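ADP-dependent (S)-NAD(P)H-hydrate dehydratase (Enterococcus faecalis, PDB 2R3B) probably catalyses the ADP-dependent dehydration of the S-form of NAD(P)HX, repairing hydrated NADH and NADPH as ADP is converted to AMP. Local coordinates at residues 62-67 and 235-240; 151-156 and 175-179; 167-173 and 201-207; 219-223 and 259-263. All blocks are in the same frame, centred on the assembly; numbering follows the deposited sequence.

Interaction 1 (62-67 and 235-240); sequences MSTEAC and DTLAGI. With EDO (1,2-ethanediol), chain L.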
loop_
_atom_site.group_PDB
_atom_site.type_symbol
_atom_site.label_atom_id
_atom_site.label_comp_id
_atom_site.label_asym_id
_atom_site.label_seq_id
_atom_site.Cartn_x
_atom_site.Cartn_y
_atom_site.Cartn_z
HETATM N N MSE B 62 -11.828 -1.714 6.025
HETATM C CA MSE B 62 -11.430 -2.603 7.125
HETATM C C MSE B 62 -12.329 -3.850 7.249
HETATM O O MSE B 62 -11.830 -4.966 7.442
HETATM C CB MSE B 62 -11.340 -1.789 8.439
HETATM C CG MSE B 62 -10.157 -0.835 8.419
HETATM SE SE MSE B 62 -9.796 0.017 10.064
HETATM C CE MSE B 62 -11.209 1.285 10.047
ATOM N N SER B 63 -13.642 -3.687 7.070
ATOM C CA SER B 63 -14.508 -4.841 6.985
ATOM C C SER B 63 -14.157 -5.774 5.849
ATOM O O SER B 63 -14.253 -6.999 5.991
ATOM C CB SER B 63 -15.956 -4.408 6.790
ATOM O OG SER B 63 -16.397 -3.629 7.863
ATOM N N THR B 64 -13.808 -5.193 4.700
ATOM C CA THR B 64 -13.428 -5.989 3.519
ATOM C C THR B 64 -12.201 -6.828 3.797
ATOM O O THR B 64 -12.192 -8.013 3.494
ATOM C CB THR B 64 -13.217 -5.053 2.320
ATOM O OG1 THR B 64 -14.441 -4.323 2.112
ATOM C CG2 THR B 64 -12.809 -5.846 1.053
ATOM N N GLU B 65 -11.171 -6.244 4.386
ATOM C CA GLU B 65 -9.947 -6.992 4.679
ATOM C C GLU B 65 -10.257 -8.176 5.632
ATOM O O GLU B 65 -9.724 -9.277 5.480
ATOM C CB GLU B 65 -8.882 -6.051 5.276
ATOM C CG GLU B 65 -7.523 -6.735 5.469
ATOM C CD GLU B 65 -6.334 -5.782 5.539
ATOM O OE1 GLU B 65 -6.555 -4.594 5.897
ATOM O OE2 GLU B 65 -5.186 -6.248 5.236
ATOM N N ALA B 66 -11.110 -7.927 6.624
ATOM C CA ALA B 66 -11.523 -8.958 7.598
ATOM C C ALA B 66 -12.255 -10.090 6.875
ATOM O O ALA B 66 -11.992 -11.280 7.099
ATOM C CB ALA B 66 -12.453 -8.321 8.682
ATOM N N CYS B 67 -13.172 -9.726 5.998
ATOM C CA CYS B 67 -13.975 -10.731 5.281
ATOM C C CYS B 67 -13.134 -11.644 4.375
ATOM O O CYS B 67 -13.230 -12.878 4.446
ATOM C CB CYS B 67 -15.076 -10.020 4.489
ATOM S SG CYS B 67 -16.290 -11.101 3.725
ATOM N N ASP B 235 -15.808 -2.459 12.765
ATOM C CA ASP B 235 -15.859 -2.743 11.326
ATOM C C ASP B 235 -15.192 -4.085 11.030
ATOM O O ASP B 235 -15.656 -4.864 10.198
ATOM C CB ASP B 235 -15.111 -1.661 10.551
ATOM C CG ASP B 235 -15.647 -0.256 10.859
ATOM O OD1 ASP B 235 -16.882 -0.111 11.026
ATOM O OD2 ASP B 235 -14.824 0.683 10.963
ATOM N N THR B 236 -14.066 -4.322 11.678
ATOM C CA THR B 236 -13.349 -5.591 11.551
ATOM C C THR B 236 -14.176 -6.785 12.004
ATOM O O THR B 236 -14.295 -7.804 11.270
ATOM C CB THR B 236 -11.985 -5.502 12.250
ATOM O OG1 THR B 236 -11.237 -4.450 11.610
ATOM C CG2 THR B 236 -11.206 -6.816 12.120
ATOM N N LEU B 237 -14.760 -6.679 13.195
ATOM C CA LEU B 237 -15.616 -7.745 13.702
ATOM C C LEU B 237 -16.754 -8.062 12.741
ATOM O O LEU B 237 -17.054 -9.229 12.497
ATOM C CB LEU B 237 -16.212 -7.354 15.047
ATOM C CG LEU B 237 -17.240 -8.325 15.604
ATOM C CD1 LEU B 237 -16.682 -9.779 15.785
ATOM C CD2 LEU B 237 -17.817 -7.760 16.897
ATOM N N ALA B 238 -17.402 -7.023 12.220
ATOM C CA ALA B 238 -18.550 -7.200 11.327
ATOM C C ALA B 238 -18.130 -7.990 10.110
ATOM O O ALA B 238 -18.863 -8.880 9.656
ATOM C CB ALA B 238 -19.149 -5.839 10.928
ATOM N N GLY B 239 -16.941 -7.702 9.575
ATOM C CA GLY B 239 -16.425 -8.440 8.448
ATOM C C GLY B 239 -16.116 -9.902 8.713
ATOM O O GLY B 239 -16.326 -10.753 7.853
ATOM N N ILE B 240 -15.584 -10.177 9.890
ATOM C CA ILE B 240 -15.362 -11.550 10.354
ATOM C C ILE B 240 -16.677 -12.301 10.491
ATOM O O ILE B 240 -16.772 -13.474 10.066
ATOM C CB ILE B 240 -14.599 -11.607 11.690
ATOM C CG1 ILE B 240 -13.221 -10.961 11.562
ATOM C CG2 ILE B 240 -14.395 -13.086 12.089
ATOM C CD1 ILE B 240 -12.419 -10.748 12.866
HETATM C C1 EDO L . -13.292 5.056 10.492
HETATM O O1 EDO L . -14.361 5.317 9.568
HETATM C C2 EDO L . -13.313 3.574 10.847
HETATM O O2 EDO L . -14.563 3.208 11.475
HETATM O O HOH W 1 -9.666 -4.992 9.176
#
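Ser63 holds OG beside its own backbone N (chi1 -61°), which brings the hydroxyl against the first turn of 235-240, where it donates to Asp235 O over 2.7 Å. The bond arrives 41° above the carbonyl plane, while Gly239 N, the regular helical donor to the same oxygen, comes from the opposite face. Asp235 O is thus gripped by two donors, and Ser63 OG also has a weak bond back to Ala59 O. Asp235 carries CG beside its backbone N as well; its carboxylate leads past the end of selenomethionine Met62, with Met62 CE 3.8 Å from Asp235 OD2. The same oxygen accepts a bond of 2.6 Å from O2 of an ethanediol molecule, probably a crystallisation additive. Asp235 is a predicted NAD(P)HX-binding residue. Its helix, 233-247, and helix 57-70 belong to the ribokinase-like alpha/beta fold of this family, and their segments cross here at -37° with axes 7.1 Å apart. Small residues, Gly239 and Ala66, line the approach. Gly239, without a side chain, lies with its CA 4.3 Å from the CA of Ser63, and its CA-H makes a C-H...O contact to Ser63 O. One turn on from Ser63, Ala66 CB presses on the second helix, 3.2 Å from Thr236 O, and also meets CG1 of Ile240 and CG2 of Thr236. A water donates to both Met62 O and Thr236 OG1, bridging the helices, while Thr236 OG1 is bonded to Gly232 O, just before its helix.

Interaction 2 (151-156 and 175-179); sequences ITLFSQ and EWQRL. With EDO (1,2-ethanediol), chain N.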
loop_
_atom_site.group_PDB
_atom_site.type_symbol
_atom_site.label_atom_id
_atom_site.label_comp_id
_atom_site.label_asym_id
_atom_site.label_seq_id
_atom_site.Cartn_x
_atom_site.Cartn_y
_atom_site.Cartn_z
ATOM N N ILE B 151 -28.015 0.491 12.010
ATOM C CA ILE B 151 -28.900 0.191 13.152
ATOM C C ILE B 151 -29.695 1.458 13.521
ATOM O O ILE B 151 -30.918 1.414 13.717
ATOM C CB ILE B 151 -28.118 -0.288 14.387
ATOM C CG1 ILE B 151 -27.297 -1.539 14.060
ATOM C CG2 ILE B 151 -29.098 -0.621 15.568
ATOM C CD1 ILE B 151 -26.362 -1.983 15.162
ATOM N N THR B 152 -28.996 2.576 13.599
ATOM C CA THR B 152 -29.626 3.860 13.872
ATOM C C THR B 152 -30.679 4.204 12.834
ATOM O O THR B 152 -31.793 4.611 13.186
ATOM C CB THR B 152 -28.591 4.961 13.951
ATOM O OG1 THR B 152 -27.683 4.675 15.012
ATOM C CG2 THR B 152 -29.236 6.339 14.209
ATOM N N LEU B 153 -30.351 4.060 11.552
ATOM C CA LEU B 153 -31.343 4.306 10.486
ATOM C C LEU B 153 -32.513 3.333 10.549
ATOM O O LEU B 153 -33.674 3.697 10.264
ATOM C CB LEU B 153 -30.679 4.201 9.113
ATOM C CG LEU B 153 -29.661 5.296 8.774
ATOM C CD1 LEU B 153 -29.064 5.063 7.378
ATOM C CD2 LEU B 153 -30.232 6.720 8.912
ATOM N N PHE B 154 -32.218 2.079 10.886
ATOM C CA PHE B 154 -33.244 1.057 11.002
ATOM C C PHE B 154 -34.250 1.455 12.081
ATOM O O PHE B 154 -35.455 1.353 11.877
ATOM C CB PHE B 154 -32.668 -0.330 11.302
ATOM C CG PHE B 154 -33.726 -1.378 11.470
ATOM C CD1 PHE B 154 -34.286 -1.625 12.734
ATOM C CD2 PHE B 154 -34.215 -2.086 10.382
ATOM C CE1 PHE B 154 -35.308 -2.564 12.887
ATOM C CE2 PHE B 154 -35.238 -3.038 10.545
ATOM C CZ PHE B 154 -35.780 -3.278 11.782
ATOM N N SER B 155 -33.729 1.923 13.204
ATOM C CA SER B 155 -34.562 2.270 14.348
ATOM C C SER B 155 -35.359 3.552 14.091
ATOM O O SER B 155 -36.521 3.659 14.486
ATOM C CB SER B 155 -33.714 2.398 15.606
ATOM O OG SER B 155 -33.025 3.632 15.655
ATOM N N GLN B 156 -34.743 4.516 13.430
ATOM C CA GLN B 156 -35.420 5.759 13.066
ATOM C C GLN B 156 -36.441 5.626 11.941
ATOM O O GLN B 156 -37.312 6.485 11.803
ATOM C CB GLN B 156 -34.395 6.806 12.683
ATOM C CG GLN B 156 -33.481 7.204 13.824
ATOM C CD GLN B 156 -32.363 8.153 13.405
ATOM O OE1 GLN B 156 -32.098 8.369 12.215
ATOM N NE2 GLN B 156 -31.708 8.734 14.396
ATOM N N GLU B 175 -26.445 2.209 20.551
ATOM C CA GLU B 175 -27.215 1.750 19.397
ATOM C C GLU B 175 -28.313 0.824 19.878
ATOM O O GLU B 175 -29.444 0.889 19.377
ATOM C CB GLU B 175 -26.299 1.073 18.350
ATOM C CG GLU B 175 -25.492 2.057 17.508
ATOM C CD GLU B 175 -24.178 1.498 16.923
ATOM O OE1 GLU B 175 -23.775 0.356 17.236
ATOM O OE2 GLU B 175 -23.532 2.232 16.135
ATOM N N TRP B 176 -28.005 -0.035 20.855
ATOM C CA TRP B 176 -29.017 -0.949 21.409
ATOM C C TRP B 176 -30.140 -0.200 22.152
ATOM O O TRP B 176 -31.303 -0.591 22.082
ATOM C CB TRP B 176 -28.351 -1.923 22.369
ATOM C CG TRP B 176 -29.221 -2.971 22.963
ATOM C CD1 TRP B 176 -29.238 -3.317 24.275
ATOM C CD2 TRP B 176 -30.177 -3.836 22.310
ATOM N NE1 TRP B 176 -30.093 -4.346 24.477
ATOM C CE2 TRP B 176 -30.704 -4.677 23.304
ATOM C CE3 TRP B 176 -30.622 -4.001 20.984
ATOM C CZ2 TRP B 176 -31.635 -5.651 23.036
ATOM C CZ3 TRP B 176 -31.577 -4.946 20.721
ATOM C CH2 TRP B 176 -32.088 -5.766 21.742
ATOM N N GLN B 177 -29.772 0.862 22.857
ATOM C CA GLN B 177 -30.763 1.726 23.509
ATOM C C GLN B 177 -31.744 2.230 22.484
ATOM O O GLN B 177 -32.953 2.217 22.687
ATOM C CB GLN B 177 -30.071 2.898 24.192
ATOM C CG GLN B 177 -31.019 3.884 24.836
ATOM C CD GLN B 177 -30.284 4.944 25.627
ATOM O OE1 GLN B 177 -29.567 4.644 26.582
ATOM N NE2 GLN B 177 -30.445 6.194 25.216
ATOM N N ARG B 178 -31.199 2.648 21.355
ATOM C CA ARG B 178 -32.004 3.176 20.266
ATOM C C ARG B 178 -32.889 2.110 19.646
ATOM O O ARG B 178 -34.051 2.350 19.411
ATOM C CB ARG B 178 -31.103 3.848 19.217
ATOM C CG ARG B 178 -31.789 4.965 18.496
ATOM C CD ARG B 178 -30.886 5.666 17.497
ATOM N NE ARG B 178 -29.938 6.581 18.136
ATOM C CZ ARG B 178 -28.631 6.354 18.289
ATOM N NH1 ARG B 178 -28.066 5.226 17.848
ATOM N NH2 ARG B 178 -27.877 7.277 18.885
ATOM N N LEU B 179 -32.347 0.918 19.395
ATOM C CA LEU B 179 -33.123 -0.160 18.772
ATOM C C LEU B 179 -34.162 -0.782 19.721
ATOM O O LEU B 179 -35.309 -1.005 19.335
ATOM C CB LEU B 179 -32.168 -1.236 18.267
ATOM C CG LEU B 179 -32.709 -2.470 17.545
ATOM C CD1 LEU B 179 -33.452 -2.052 16.269
ATOM C CD2 LEU B 179 -31.551 -3.394 17.247
HETATM C C1 EDO N . -35.161 6.040 16.809
HETATM O O1 EDO N . -34.023 6.564 17.486
HETATM C C2 EDO N . -35.795 4.887 17.581
HETATM O O2 EDO N . -35.125 4.618 18.819
HETATM O O HOH W 2 -25.238 4.783 15.115
#
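Ile151 opens the contact by reaching over 175-179 with two branches: CG2 packs on Leu179 CD2 at 4.1 Å, and CD1 comes near Glu175 OE1, an oxygen already bonded to His172 N. At Thr152, the guanidinium of Arg178 has the methyl CG2 over one face. Thr152 OG1 lies 2.9 Å from Arg178 NH1, but the angle is too poor for a hydrogen bond. A water donates to Glu175 OE2; its link to Thr152 OG1 is doubtful. Phe154 has CG trans to the backbone N (chi1 178°), and the ring end comes close to 175-179, where CD1 meets Leu179 CD1 at 3.7 Å; the ring also stacks edge-to-face with Phe169 of the sheet. Ser155 brings CB near Leu179 CA; in the conformer described, its OG is 3.4 Å from Arg178 CG and bonded to Thr152 O. These nearly parallel helix segments (17°) pack on the Phe169 side of the sheet in the alpha/beta fold. Beyond Ser155, an ethanediol donates to Arg178 O at 2.6 Å and touches Gln156 CG. The chemistry is divided: the apolar contacts of Ile151, Phe154 and Leu179 face the sheet, whereas at the partly exposed Thr152, Ser155 and Arg178 the segments share no direct hydrogen bond.

Interaction 3 (167-173 and 201-207); sequences VVFTPHQ and STIVLKS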
loop_
_atom_site.group_PDB
_atom_site.type_symbol
_atom_site.label_atom_id
_atom_site.label_comp_id
_atom_site.label_asym_id
_atom_site.label_seq_id
_atom_site.Cartn_x
_atom_site.Cartn_y
_atom_site.Cartn_z
ATOM N N VAL B 167 -31.537 -12.163 10.405
ATOM C CA VAL B 167 -30.967 -10.828 10.624
ATOM C C VAL B 167 -30.128 -10.858 11.892
ATOM O O VAL B 167 -30.522 -11.490 12.918
ATOM C CB VAL B 167 -32.041 -9.750 10.712
ATOM C CG1 VAL B 167 -31.402 -8.348 10.909
ATOM C CG2 VAL B 167 -32.925 -9.792 9.445
ATOM N N VAL B 168 -28.954 -10.227 11.802
ATOM C CA VAL B 168 -27.995 -10.125 12.929
ATOM C C VAL B 168 -27.757 -8.626 13.128
ATOM O O VAL B 168 -27.261 -7.949 12.228
ATOM C CB VAL B 168 -26.672 -10.824 12.640
ATOM C CG1 VAL B 168 -25.710 -10.743 13.855
ATOM C CG2 VAL B 168 -26.894 -12.269 12.173
ATOM N N PHE B 169 -28.120 -8.089 14.288
ATOM C CA PHE B 169 -27.758 -6.706 14.647
ATOM C C PHE B 169 -26.505 -6.723 15.495
ATOM O O PHE B 169 -26.359 -7.572 16.384
ATOM C CB PHE B 169 -28.846 -6.003 15.451
ATOM C CG PHE B 169 -30.114 -5.767 14.704
ATOM C CD1 PHE B 169 -31.117 -6.721 14.707
ATOM C CD2 PHE B 169 -30.318 -4.594 14.007
ATOM C CE1 PHE B 169 -32.309 -6.501 14.040
ATOM C CE2 PHE B 169 -31.502 -4.363 13.354
ATOM C CZ PHE B 169 -32.507 -5.320 13.357
ATOM N N THR B 170 -25.590 -5.794 15.238
ATOM C CA THR B 170 -24.368 -5.711 16.036
ATOM C C THR B 170 -24.171 -4.364 16.765
ATOM O O THR B 170 -23.190 -3.660 16.504
ATOM C CB THR B 170 -23.165 -5.984 15.138
ATOM O OG1 THR B 170 -23.182 -5.055 14.052
ATOM C CG2 THR B 170 -23.225 -7.405 14.548
ATOM N N PRO B 171 -25.108 -3.991 17.672
ATOM C CA PRO B 171 -25.068 -2.683 18.292
ATOM C C PRO B 171 -24.094 -2.573 19.454
ATOM O O PRO B 171 -23.889 -3.547 20.176
ATOM C CB PRO B 171 -26.489 -2.544 18.852
ATOM C CG PRO B 171 -26.871 -3.940 19.225
ATOM C CD PRO B 171 -26.289 -4.759 18.108
ATOM N N HIS B 172 -23.489 -1.399 19.614
ATOM C CA HIS B 172 -22.894 -1.073 20.902
ATOM C C HIS B 172 -24.045 -0.612 21.806
ATOM O O HIS B 172 -25.190 -0.558 21.376
ATOM C CB HIS B 172 -21.725 -0.074 20.787
ATOM C CG HIS B 172 -22.071 1.244 20.166
ATOM N ND1 HIS B 172 -23.182 1.974 20.528
ATOM C CD2 HIS B 172 -21.412 1.994 19.249
ATOM C CE1 HIS B 172 -23.209 3.106 19.846
ATOM N NE2 HIS B 172 -22.140 3.149 19.068
ATOM N N GLN B 173 -23.757 -0.325 23.063
ATOM C CA GLN B 173 -24.825 -0.053 24.048
ATOM C C GLN B 173 -25.793 1.090 23.692
ATOM O O GLN B 173 -27.001 0.968 23.930
ATOM C CB GLN B 173 -24.218 0.078 25.468
ATOM C CG GLN B 173 -23.722 -1.313 25.990
ATOM C CD GLN B 173 -22.649 -1.272 27.107
ATOM O OE1 GLN B 173 -21.495 -0.844 26.898
ATOM N NE2 GLN B 173 -23.014 -1.787 28.273
ATOM N N SER B 201 -34.575 -11.639 16.026
ATOM C CA SER B 201 -33.274 -11.592 15.363
ATOM C C SER B 201 -32.171 -11.869 16.362
ATOM O O SER B 201 -32.417 -11.938 17.565
ATOM C CB SER B 201 -33.079 -10.193 14.751
ATOM O OG SER B 201 -34.064 -9.972 13.748
ATOM N N THR B 202 -30.942 -12.008 15.876
ATOM C CA THR B 202 -29.802 -12.180 16.755
ATOM C C THR B 202 -29.278 -10.811 17.116
ATOM O O THR B 202 -29.175 -9.915 16.256
ATOM C CB THR B 202 -28.705 -12.983 16.070
ATOM O OG1 THR B 202 -29.205 -14.288 15.739
ATOM C CG2 THR B 202 -27.479 -13.122 16.966
ATOM N N ILE B 203 -28.949 -10.624 18.387
ATOM C CA ILE B 203 -28.357 -9.380 18.846
ATOM C C ILE B 203 -26.958 -9.650 19.387
ATOM O O ILE B 203 -26.802 -10.324 20.390
ATOM C CB ILE B 203 -29.191 -8.655 19.945
ATOM C CG1 ILE B 203 -30.688 -8.590 19.562
ATOM C CG2 ILE B 203 -28.555 -7.289 20.291
ATOM C CD1 ILE B 203 -30.976 -7.822 18.269
ATOM N N VAL B 204 -25.934 -9.117 18.709
ATOM C CA VAL B 204 -24.566 -9.161 19.203
ATOM C C VAL B 204 -24.341 -7.845 19.930
ATOM O O VAL B 204 -24.118 -6.798 19.306
ATOM C CB VAL B 204 -23.535 -9.336 18.067
ATOM C CG1 VAL B 204 -22.124 -9.416 18.617
ATOM C CG2 VAL B 204 -23.865 -10.550 17.211
ATOM N N LEU B 205 -24.476 -7.875 21.260
ATOM C CA LEU B 205 -24.458 -6.652 22.046
ATOM C C LEU B 205 -23.030 -6.422 22.471
ATOM O O LEU B 205 -22.516 -7.058 23.396
ATOM C CB LEU B 205 -25.420 -6.737 23.241
ATOM C CG LEU B 205 -25.462 -5.520 24.170
ATOM C CD1 LEU B 205 -25.751 -4.229 23.367
ATOM C CD2 LEU B 205 -26.493 -5.757 25.297
ATOM N N LYS B 206 -22.366 -5.506 21.767
ATOM C CA LYS B 206 -20.925 -5.353 21.905
ATOM C C LYS B 206 -20.590 -4.597 23.164
ATOM O O LYS B 206 -21.264 -3.625 23.494
ATOM C CB LYS B 206 -20.349 -4.581 20.729
ATOM C CG LYS B 206 -20.545 -5.316 19.415
ATOM C CD LYS B 206 -19.772 -4.687 18.285
ATOM C CE LYS B 206 -20.180 -3.267 18.021
ATOM N NZ LYS B 206 -19.377 -2.789 16.871
ATOM N N SER B 207 -19.536 -5.038 23.845
ATOM C CA SER B 207 -19.050 -4.351 25.057
ATOM C C SER B 207 -17.678 -4.881 25.406
ATOM O O SER B 207 -17.067 -5.568 24.597
ATOM C CB SER B 207 -20.014 -4.563 26.220
ATOM O OG SER B 207 -19.969 -5.910 26.698
HETATM O O HOH W 3 -30.160 -14.172 13.272
HETATM O O HOH W 4 -21.003 -0.935 24.052
#
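Val168 and Phe169 pair with Thr202 and Ile203 as neighbouring parallel strands in the central sheet of the ribokinase-like fold, helices 173-180 and 189-199 making the crossover between them. Packing is tight along the strands. Phe169 N donates to Thr202 O, and Phe169 O accepts from Val204 N at 2.8 Å. On one face, Val168 CG1 meets Val204 CG2 at 3.8 Å, beneath helix 252-269. The other face holds Phe169 and Ile203, whose CD1 atoms lie 3.7 Å apart; Ser201 CB sits at the edge of the phenyl ring, in its plane, and helix 173-180 covers this side. Pro171, lacking an N-H, packs CG on Ile203 CG2, while Pro171 O receives Lys206 N at 170°. This bond already lies beyond strand 202-205; further on, the contact is looser and partly exposed, Gln173 and Ser207 packing on Tyr40 of the second subunit. In the conformer described, ND1 of His172, predicted to bind NAD(P)HX, caps the next helix through a weak bond to Met174 N. The bent Lys206 chain (chi3 -61°) lays CE against Thr170 O. Where direct bonds cease, one water accepts from Gln173 N and donates to Gln173 OE1 and, at 2.8 Å, to Lys206 O.

Interaction 4 (219-223 and 259-263); sequences FQNTG and VYLHS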
loop_
_atom_site.group_PDB
_atom_site.type_symbol
_atom_site.label_atom_id
_atom_site.label_comp_id
_atom_site.label_asym_id
_atom_site.label_seq_id
_atom_site.Cartn_x
_atom_site.Cartn_y
_atom_site.Cartn_z
ATOM N N PHE B 219 -24.792 -16.435 24.553
ATOM C CA PHE B 219 -23.365 -16.676 24.632
ATOM C C PHE B 219 -22.730 -15.434 25.226
ATOM O O PHE B 219 -23.064 -14.314 24.837
ATOM C CB PHE B 219 -22.756 -16.855 23.250
ATOM C CG PHE B 219 -23.338 -17.986 22.452
ATOM C CD1 PHE B 219 -22.802 -19.252 22.525
ATOM C CD2 PHE B 219 -24.382 -17.760 21.584
ATOM C CE1 PHE B 219 -23.318 -20.286 21.756
ATOM C CE2 PHE B 219 -24.897 -18.792 20.821
ATOM C CZ PHE B 219 -24.362 -20.053 20.914
ATOM N N GLN B 220 -21.762 -15.645 26.104
ATOM C CA GLN B 220 -21.042 -14.578 26.767
ATOM C C GLN B 220 -19.582 -14.649 26.375
ATOM O O GLN B 220 -18.919 -15.619 26.692
ATOM C CB GLN B 220 -21.141 -14.739 28.278
ATOM C CG GLN B 220 -20.369 -13.676 29.034
ATOM C CD GLN B 220 -20.841 -12.286 28.692
ATOM O OE1 GLN B 220 -21.963 -11.897 29.009
ATOM N NE2 GLN B 220 -19.994 -11.532 28.022
ATOM N N ASN B 221 -19.082 -13.631 25.665
ATOM C CA ASN B 221 -17.680 -13.643 25.294
ATOM C C ASN B 221 -16.810 -13.392 26.527
ATOM O O ASN B 221 -17.218 -12.711 27.467
ATOM C CB ASN B 221 -17.386 -12.609 24.224
ATOM C CG ASN B 221 -16.033 -12.795 23.603
ATOM O OD1 ASN B 221 -15.517 -13.916 23.496
ATOM N ND2 ASN B 221 -15.466 -11.714 23.144
ATOM N N THR B 222 -15.624 -13.978 26.532
ATOM C CA THR B 222 -14.745 -13.942 27.679
ATOM C C THR B 222 -13.433 -13.227 27.383
ATOM O O THR B 222 -12.507 -13.269 28.183
ATOM C CB THR B 222 -14.441 -15.360 28.159
ATOM O OG1 THR B 222 -13.937 -16.142 27.088
ATOM C CG2 THR B 222 -15.712 -16.028 28.728
ATOM N N GLY B 223 -13.359 -12.558 26.234
ATOM C CA GLY B 223 -12.147 -11.806 25.855
ATOM C C GLY B 223 -12.493 -10.383 25.509
ATOM O O GLY B 223 -13.653 -9.983 25.568
ATOM N N VAL B 259 -17.076 -13.744 16.964
ATOM C CA VAL B 259 -16.892 -12.799 18.071
ATOM C C VAL B 259 -15.734 -13.239 18.956
ATOM O O VAL B 259 -14.894 -12.428 19.353
ATOM C CB VAL B 259 -18.210 -12.694 18.883
ATOM C CG1 VAL B 259 -18.018 -11.945 20.254
ATOM C CG2 VAL B 259 -19.284 -12.041 18.036
ATOM N N TYR B 260 -15.657 -14.537 19.258
ATOM C CA TYR B 260 -14.577 -15.043 20.083
ATOM C C TYR B 260 -13.206 -14.901 19.426
ATOM O O TYR B 260 -12.225 -14.503 20.068
ATOM C CB TYR B 260 -14.813 -16.536 20.440
ATOM C CG TYR B 260 -13.773 -17.020 21.437
ATOM C CD1 TYR B 260 -13.847 -16.641 22.795
ATOM C CD2 TYR B 260 -12.684 -17.763 21.031
ATOM C CE1 TYR B 260 -12.870 -17.041 23.702
ATOM C CE2 TYR B 260 -11.704 -18.162 21.945
ATOM C CZ TYR B 260 -11.812 -17.800 23.265
ATOM O OH TYR B 260 -10.828 -18.215 24.149
ATOM N N LEU B 261 -13.111 -15.274 18.157
ATOM C CA LEU B 261 -11.833 -15.211 17.458
ATOM C C LEU B 261 -11.342 -13.784 17.376
ATOM O O LEU B 261 -10.165 -13.530 17.596
ATOM C CB LEU B 261 -11.966 -15.762 16.024
ATOM C CG LEU B 261 -10.680 -15.869 15.210
ATOM C CD1 LEU B 261 -9.635 -16.673 15.967
ATOM C CD2 LEU B 261 -10.993 -16.435 13.788
ATOM N N HIS B 262 -12.231 -12.852 17.046
ATOM C CA HIS B 262 -11.875 -11.421 16.999
ATOM C C HIS B 262 -11.172 -10.951 18.291
ATOM O O HIS B 262 -10.137 -10.328 18.240
ATOM C CB HIS B 262 -13.144 -10.631 16.715
ATOM C CG HIS B 262 -13.017 -9.144 16.765
ATOM N ND1 HIS B 262 -13.533 -8.396 17.808
ATOM C CD2 HIS B 262 -12.548 -8.250 15.853
ATOM C CE1 HIS B 262 -13.337 -7.113 17.562
ATOM N NE2 HIS B 262 -12.743 -6.995 16.385
ATOM N N SER B 263 -11.764 -11.278 19.437
ATOM C CA SER B 263 -11.188 -10.883 20.723
ATOM C C SER B 263 -9.974 -11.733 21.138
ATOM O O SER B 263 -9.111 -11.242 21.874
ATOM C CB SER B 263 -12.268 -10.894 21.797
ATOM O OG SER B 263 -12.813 -12.181 21.943
HETATM O O HOH W 5 -11.386 -17.222 26.909
#
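Asn221 provides the direct hydrogen bond of this contact: its ND2 gives a nearly straight bond (170°) to Ser263 OG over 2.9 Å, with the acceptor almost exactly in the plane of the amide. CG lies trans to the backbone N (chi1 -167°), which carries the amide up to the helix. Ser263 OG, for its part, donates to Tyr260 O one turn back at 3.0 Å, from above the carbonyl plane. In the conformer described, one of two, the hydroxyl therefore relays between a side-chain amide and a helix carbonyl, which would limit its rotation. A second polar link is indirect: one water donates to Thr222 OG1 and also meets Tyr260 OH, while Leu23 O is a further partner of Thr222 OG1. In the fold, this is where the chain leaves the short strand 219-220, next to strand 21-22 near one end of the sheet, and passes alongside helix 252-269. Van der Waals contacts fill the remainder. The Tyr260 ring turns its edge to the loop: Asn221 OD1 is 3.3 Å from CD1 and Thr222 OG1 3.7 Å from CE1, with the amide and ring planes 81° apart. Over one face of the amide, Val259 CG1 packs 3.9 Å from Asn221 ND2. Gly223 lies against Ser263 CB, and its backbone N is buried by the contact with no polar partner in the model.

Interactions 2 and 3 are neighbours, with centres 11 Å apart: the chain runs from helix 149-156 through strand 167-170 into helix 173-180, so their segments alternate, and Ile151 and Trp176 pack on Pro171. Interaction 4 reaches the same sheet as interaction 3, touching it where Val259 meets Val204. Interaction 1 spans the longest sequence separation, joining helix 57-70 to helix 233-247, and Leu237 touches both Lys206 of interaction 3 and Val259 of interaction 4. Interactions 1 and 2 lie 21 Å apart and do not touch. The predicted substrate residues His172 and Asp235 thus come from interactions 3 and 1, elements distant in sequence but connected through the packed core.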